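Local coordinates for protein uronate isomerase (Caulobacter crescentus, PDB 2Q01) that isomerises D-glucuronate to D-fructuronate and D-galacturonate to D-tagaturonate, a step of pentose and glucuronate interconversion, at residues 432-440 and 454-462. Sequence-based numbering, arbitrary orientation.
Sequences ARRVDSAFL and AEELIVDLT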
ATOM      1  N   ALA B 432     -18.557 -12.433   0.236  1.00 34.51           N
ATOM      2  CA  ALA B 432     -18.803 -11.003   0.464  1.00 35.89           C
ATOM      3  C   ALA B 432     -19.513 -10.758   1.783  1.00 29.56           C
ATOM      4  O   ALA B 432     -19.140  -9.866   2.539  1.00 29.76           O
ATOM      5  CB  ALA B 432     -19.620 -10.429  -0.669  1.00 36.77           C
ATOM      6  N   ARG B 433     -20.532 -11.570   2.051  1.00 34.84           N
ATOM      7  CA  ARG B 433     -21.346 -11.452   3.261  1.00 26.26           C
ATOM      8  C   ARG B 433     -20.603 -11.804   4.557  1.00 31.84           C
ATOM      9  O   ARG B 433     -20.806 -11.146   5.576  1.00 34.96           O
ATOM     10  CB  ARG B 433     -22.624 -12.269   3.100  1.00 29.18           C
ATOM     11  CG  ARG B 433     -23.554 -11.679   2.046  1.00 30.87           C
ATOM     12  CD  ARG B 433     -24.631 -12.646   1.577  1.00 31.61           C
ATOM     13  NE  ARG B 433     -25.433 -12.014   0.529  1.00 43.99           N
ATOM     14  CZ  ARG B 433     -26.622 -12.433   0.108  1.00 38.05           C
ATOM     15  NH1 ARG B 433     -27.193 -13.513   0.627  1.00 35.79           N
ATOM     16  NH2 ARG B 433     -27.248 -11.755  -0.840  1.00 39.55           N
ATOM     17  N   ARG B 434     -19.725 -12.805   4.504  1.00 29.64           N
ATOM     18  CA  ARG B 434     -18.931 -13.219   5.667  1.00 30.20           C
ATOM     19  C   ARG B 434     -17.829 -12.239   6.015  1.00 35.43           C
ATOM     20  O   ARG B 434     -17.588 -11.978   7.195  1.00 42.69           O
ATOM     21  CB  ARG B 434     -18.315 -14.598   5.440  1.00 30.45           C
ATOM     22  CG  ARG B 434     -19.339 -15.695   5.381  1.00 23.87           C
ATOM     23  CD  ARG B 434     -18.728 -17.050   5.133  1.00 24.82           C
ATOM     24  NE  ARG B 434     -19.773 -18.059   5.233  1.00 46.27           N
ATOM     25  CZ  ARG B 434     -20.013 -18.784   6.320  1.00 33.75           C
ATOM     26  NH1 ARG B 434     -21.003 -19.657   6.313  1.00 28.67           N
ATOM     27  NH2 ARG B 434     -19.255 -18.649   7.400  1.00 25.84           N
ATOM     28  N   VAL B 435     -17.155 -11.715   4.989  1.00 42.73           N
ATOM     29  CA  VAL B 435     -16.069 -10.742   5.167  1.00 34.16           C
ATOM     30  C   VAL B 435     -16.603  -9.407   5.692  1.00 34.69           C
ATOM     31  O   VAL B 435     -16.011  -8.817   6.604  1.00 44.64           O
ATOM     32  CB  VAL B 435     -15.236 -10.557   3.873  1.00 39.36           C
ATOM     33  CG1 VAL B 435     -14.261  -9.387   3.995  1.00 35.30           C
ATOM     34  CG2 VAL B 435     -14.475 -11.825   3.560  1.00 25.49           C
ATOM     35  N   ASP B 436     -17.728  -8.956   5.137  1.00 28.60           N
ATOM     36  CA  ASP B 436     -18.432  -7.771   5.644  1.00 37.28           C
ATOM     37  C   ASP B 436     -18.899  -7.970   7.084  1.00 35.85           C
ATOM     38  O   ASP B 436     -18.833  -7.036   7.890  1.00 42.00           O
ATOM     39  CB  ASP B 436     -19.634  -7.412   4.763  1.00 43.65           C
ATOM     40  CG  ASP B 436     -19.232  -6.779   3.432  1.00 73.99           C
ATOM     41  OD1 ASP B 436     -20.147  -6.473   2.633  1.00 87.87           O
ATOM     42  OD2 ASP B 436     -18.020  -6.586   3.174  1.00 89.00           O
ATOM     43  N   SER B 437     -19.369  -9.180   7.396  1.00 32.41           N
ATOM     44  CA  SER B 437     -19.748  -9.538   8.763  1.00 30.60           C
ATOM     45  C   SER B 437     -18.553  -9.515   9.704  1.00 33.75           C
ATOM     46  O   SER B 437     -18.662  -9.002  10.811  1.00 46.16           O
ATOM     47  CB  SER B 437     -20.418 -10.907   8.812  1.00 24.90           C
ATOM     48  OG  SER B 437     -21.664 -10.858   8.153  1.00 38.28           O
ATOM     49  N   ALA B 438     -17.422 -10.057   9.249  1.00 28.84           N
ATOM     50  CA  ALA B 438     -16.170 -10.058  10.013  1.00 29.08           C
ATOM     51  C   ALA B 438     -15.646  -8.654  10.310  1.00 32.82           C
ATOM     52  O   ALA B 438     -15.175  -8.383  11.419  1.00 41.63           O
ATOM     53  CB  ALA B 438     -15.116 -10.862   9.281  1.00 28.70           C
ATOM     54  N   PHE B 439     -15.731  -7.768   9.318  1.00 37.00           N
ATOM     55  CA  PHE B 439     -15.237  -6.402   9.459  1.00 29.92           C
ATOM     56  C   PHE B 439     -16.074  -5.582  10.433  1.00 27.90           C
ATOM     57  O   PHE B 439     -15.530  -4.911  11.309  1.00 33.04           O
ATOM     58  CB  PHE B 439     -15.157  -5.701   8.095  1.00 37.19           C
ATOM     59  CG  PHE B 439     -14.788  -4.249   8.190  1.00 25.24           C
ATOM     60  CD1 PHE B 439     -13.487  -3.868   8.525  1.00 28.72           C
ATOM     61  CD2 PHE B 439     -15.743  -3.257   7.954  1.00 30.41           C
ATOM     62  CE1 PHE B 439     -13.138  -2.520   8.625  1.00 25.13           C
ATOM     63  CE2 PHE B 439     -15.404  -1.907   8.048  1.00 20.05           C
ATOM     64  CZ  PHE B 439     -14.100  -1.538   8.389  1.00 23.75           C
ATOM     65  N   LEU B 440     -17.394  -5.634  10.257  1.00 27.38           N
ATOM     66  CA  LEU B 440     -18.347  -5.012  11.174  1.00 29.08           C
ATOM     67  C   LEU B 440     -18.229  -5.545  12.606  1.00 34.95           C
ATOM     68  O   LEU B 440     -18.312  -4.775  13.566  1.00 39.37           O
ATOM     69  CB  LEU B 440     -19.770  -5.216  10.658  1.00 26.13           C
ATOM     70  CG  LEU B 440     -20.508  -4.130   9.866  1.00 35.90           C
ATOM     71  CD1 LEU B 440     -19.580  -3.105   9.254  1.00 34.04           C
ATOM     72  CD2 LEU B 440     -21.391  -4.768   8.800  1.00 29.89           C
ATOM     73  N   ALA B 454     -24.335  -1.899  13.309  1.00 42.73           N
ATOM     74  CA  ALA B 454     -23.817  -3.017  12.511  1.00 39.21           C
ATOM     75  C   ALA B 454     -24.905  -3.892  11.895  1.00 37.74           C
ATOM     76  O   ALA B 454     -24.773  -4.340  10.752  1.00 48.22           O
ATOM     77  CB  ALA B 454     -22.886  -3.859  13.333  1.00 25.74           C
ATOM     78  N   GLU B 455     -25.971  -4.130  12.658  1.00 41.61           N
ATOM     79  CA  GLU B 455     -27.119  -4.905  12.191  1.00 41.42           C
ATOM     80  C   GLU B 455     -27.870  -4.188  11.069  1.00 42.93           C
ATOM     81  O   GLU B 455     -28.402  -4.835  10.165  1.00 44.86           O
ATOM     82  CB  GLU B 455     -28.063  -5.213  13.352  1.00 44.51           C
ATOM     83  CG  GLU B 455     -27.565  -6.296  14.304  1.00 67.51           C
ATOM     84  CD  GLU B 455     -28.510  -6.563  15.475  1.00 85.53           C
ATOM     85  OE1 GLU B 455     -29.387  -5.714  15.762  1.00 85.70           O
ATOM     86  OE2 GLU B 455     -28.367  -7.629  16.113  1.00 87.85           O
ATOM     87  N   GLU B 456     -27.918  -2.856  11.146  1.00 38.52           N
ATOM     88  CA  GLU B 456     -28.467  -2.020  10.076  1.00 48.78           C
ATOM     89  C   GLU B 456     -27.560  -2.057   8.853  1.00 45.75           C
ATOM     90  O   GLU B 456     -28.034  -2.251   7.738  1.00 45.05           O
ATOM     91  CB  GLU B 456     -28.627  -0.570  10.536  1.00 47.74           C
ATOM     92  CG  GLU B 456     -29.902  -0.270  11.303  1.00 70.24           C
ATOM     93  CD  GLU B 456     -30.070   1.216  11.612  1.00 86.20           C
ATOM     94  OE1 GLU B 456     -29.864   2.051  10.700  1.00 86.96           O
ATOM     95  OE2 GLU B 456     -30.416   1.548  12.768  1.00 85.07           O
ATOM     96  N   LEU B 457     -26.256  -1.886   9.081  1.00 43.13           N
ATOM     97  CA  LEU B 457     -25.267  -1.794   8.007  1.00 39.62           C
ATOM     98  C   LEU B 457     -25.097  -3.049   7.183  1.00 35.70           C
ATOM     99  O   LEU B 457     -24.961  -2.963   5.971  1.00 50.21           O
ATOM    100  CB  LEU B 457     -23.906  -1.340   8.535  1.00 35.61           C
ATOM    101  CG  LEU B 457     -23.787   0.181   8.540  1.00 43.51           C
ATOM    102  CD1 LEU B 457     -22.609   0.646   9.354  1.00 27.89           C
ATOM    103  CD2 LEU B 457     -23.697   0.696   7.121  1.00 44.27           C
ATOM    104  N   ILE B 458     -25.110  -4.205   7.836  1.00 34.90           N
ATOM    105  CA  ILE B 458     -24.941  -5.469   7.126  1.00 32.04           C
ATOM    106  C   ILE B 458     -26.059  -5.702   6.089  1.00 28.86           C
ATOM    107  O   ILE B 458     -25.785  -6.135   4.970  1.00 37.70           O
ATOM    108  CB  ILE B 458     -24.725  -6.670   8.107  1.00 28.89           C
ATOM    109  CG1 ILE B 458     -24.178  -7.896   7.376  1.00 31.19           C
ATOM    110  CG2 ILE B 458     -25.993  -7.017   8.877  1.00 29.77           C
ATOM    111  CD1 ILE B 458     -22.743  -7.799   7.001  1.00 44.42           C
ATOM    112  N   VAL B 459     -27.292  -5.351   6.449  1.00 32.57           N
ATOM    113  CA  VAL B 459     -28.453  -5.502   5.571  1.00 34.56           C
ATOM    114  C   VAL B 459     -28.426  -4.469   4.436  1.00 38.57           C
ATOM    115  O   VAL B 459     -28.784  -4.785   3.295  1.00 48.57           O
ATOM    116  CB  VAL B 459     -29.783  -5.436   6.375  1.00 34.93           C
ATOM    117  CG1 VAL B 459     -31.000  -5.679   5.474  1.00 33.83           C
ATOM    118  CG2 VAL B 459     -29.775  -6.463   7.491  1.00 30.83           C
ATOM    119  N   ASP B 460     -27.977  -3.253   4.750  1.00 34.99           N
ATOM    120  CA  ASP B 460     -27.834  -2.183   3.760  1.00 42.89           C
ATOM    121  C   ASP B 460     -26.792  -2.559   2.718  1.00 45.82           C
ATOM    122  O   ASP B 460     -27.093  -2.610   1.521  1.00 43.72           O
ATOM    123  CB  ASP B 460     -27.450  -0.861   4.431  1.00 40.96           C
ATOM    124  CG  ASP B 460     -28.656  -0.060   4.890  1.00 51.08           C
ATOM    125  OD1 ASP B 460     -29.788  -0.353   4.445  1.00 58.68           O
ATOM    126  OD2 ASP B 460     -28.469   0.877   5.696  1.00 66.46           O
ATOM    127  N   LEU B 461     -25.585  -2.862   3.198  1.00 40.30           N
ATOM    128  CA  LEU B 461     -24.458  -3.300   2.369  1.00 39.29           C
ATOM    129  C   LEU B 461     -24.791  -4.465   1.434  1.00 40.93           C
ATOM    130  O   LEU B 461     -24.343  -4.493   0.285  1.00 42.86           O
ATOM    131  CB  LEU B 461     -23.270  -3.683   3.262  1.00 39.68           C
ATOM    132  CG  LEU B 461     -22.150  -2.682   3.595  1.00 43.98           C
ATOM    133  CD1 LEU B 461     -22.621  -1.247   3.781  1.00 46.14           C
ATOM    134  CD2 LEU B 461     -21.350  -3.151   4.812  1.00 41.94           C
ATOM    135  N   THR B 462     -25.590  -5.408   1.930  1.00 32.64           N
ATOM    136  CA  THR B 462     -25.960  -6.600   1.176  1.00 31.98           C
ATOM    137  C   THR B 462     -27.051  -6.329   0.141  1.00 30.45           C
ATOM    138  O   THR B 462     -26.946  -6.770  -1.009  1.00 44.12           O
ATOM    139  CB  THR B 462     -26.400  -7.742   2.131  1.00 33.75           C
ATOM    140  OG1 THR B 462     -25.320  -8.057   3.017  1.00 29.87           O
ATOM    141  CG2 THR B 462     -26.786  -9.000   1.367  1.00 32.64           C
TER
HETATM  142  O   HOH W   1     -26.269  -9.408  -2.430  1.00 43.50           O
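Over one face of the R433 guanidinium lies the methyl of T462, CG2 standing 3.4 Å from NE, while a water sits at the edge, in the plane of the group. This water accepts from R433 NH2 and donates to T462 O, bridging the two helices; NH1 reaches beyond them to L35 O. Arginine suits the place because its flat, extended end can offer a face to a methyl and N-H groups to oxygens at once. Threonine divides its two branches in the same spirit: OG1 lies beside the backbone N (chi1 -60°) and gives a 2.8 Å hydrogen bond to I458 O, which T462 N approaches from the opposite face, while CG2, anti to that N, meets the arginine. A valine here, lacking the hydroxyl, would probably leave the I458 carbonyl to the backbone N-H alone and the branches less firmly fixed in rotation. S437 uses its hydroxyl as T462 does: OG bonds R433 O at 2.7 Å and, satisfied within its own helix, can lie against I458 CD1, 3.4 Å away. The same CD1, ending the isoleucine's longer branch, also packs on D436 CB. One turn further along, L440 is a knob in the hole formed by A454, L457, I458 and L461, its CD2 3.8 Å from I458 CD1; the small A454 is consistent with the close approach there, 6.0 Å between the CA atoms of L440 and A454. Segments 432-440 and 454-462, from consecutive helices 425-445 and 451-469, run roughly antiparallel (154°), with helix 19-30 touching S437, L440 and A454 and helix 393-407 meeting L461 through R400.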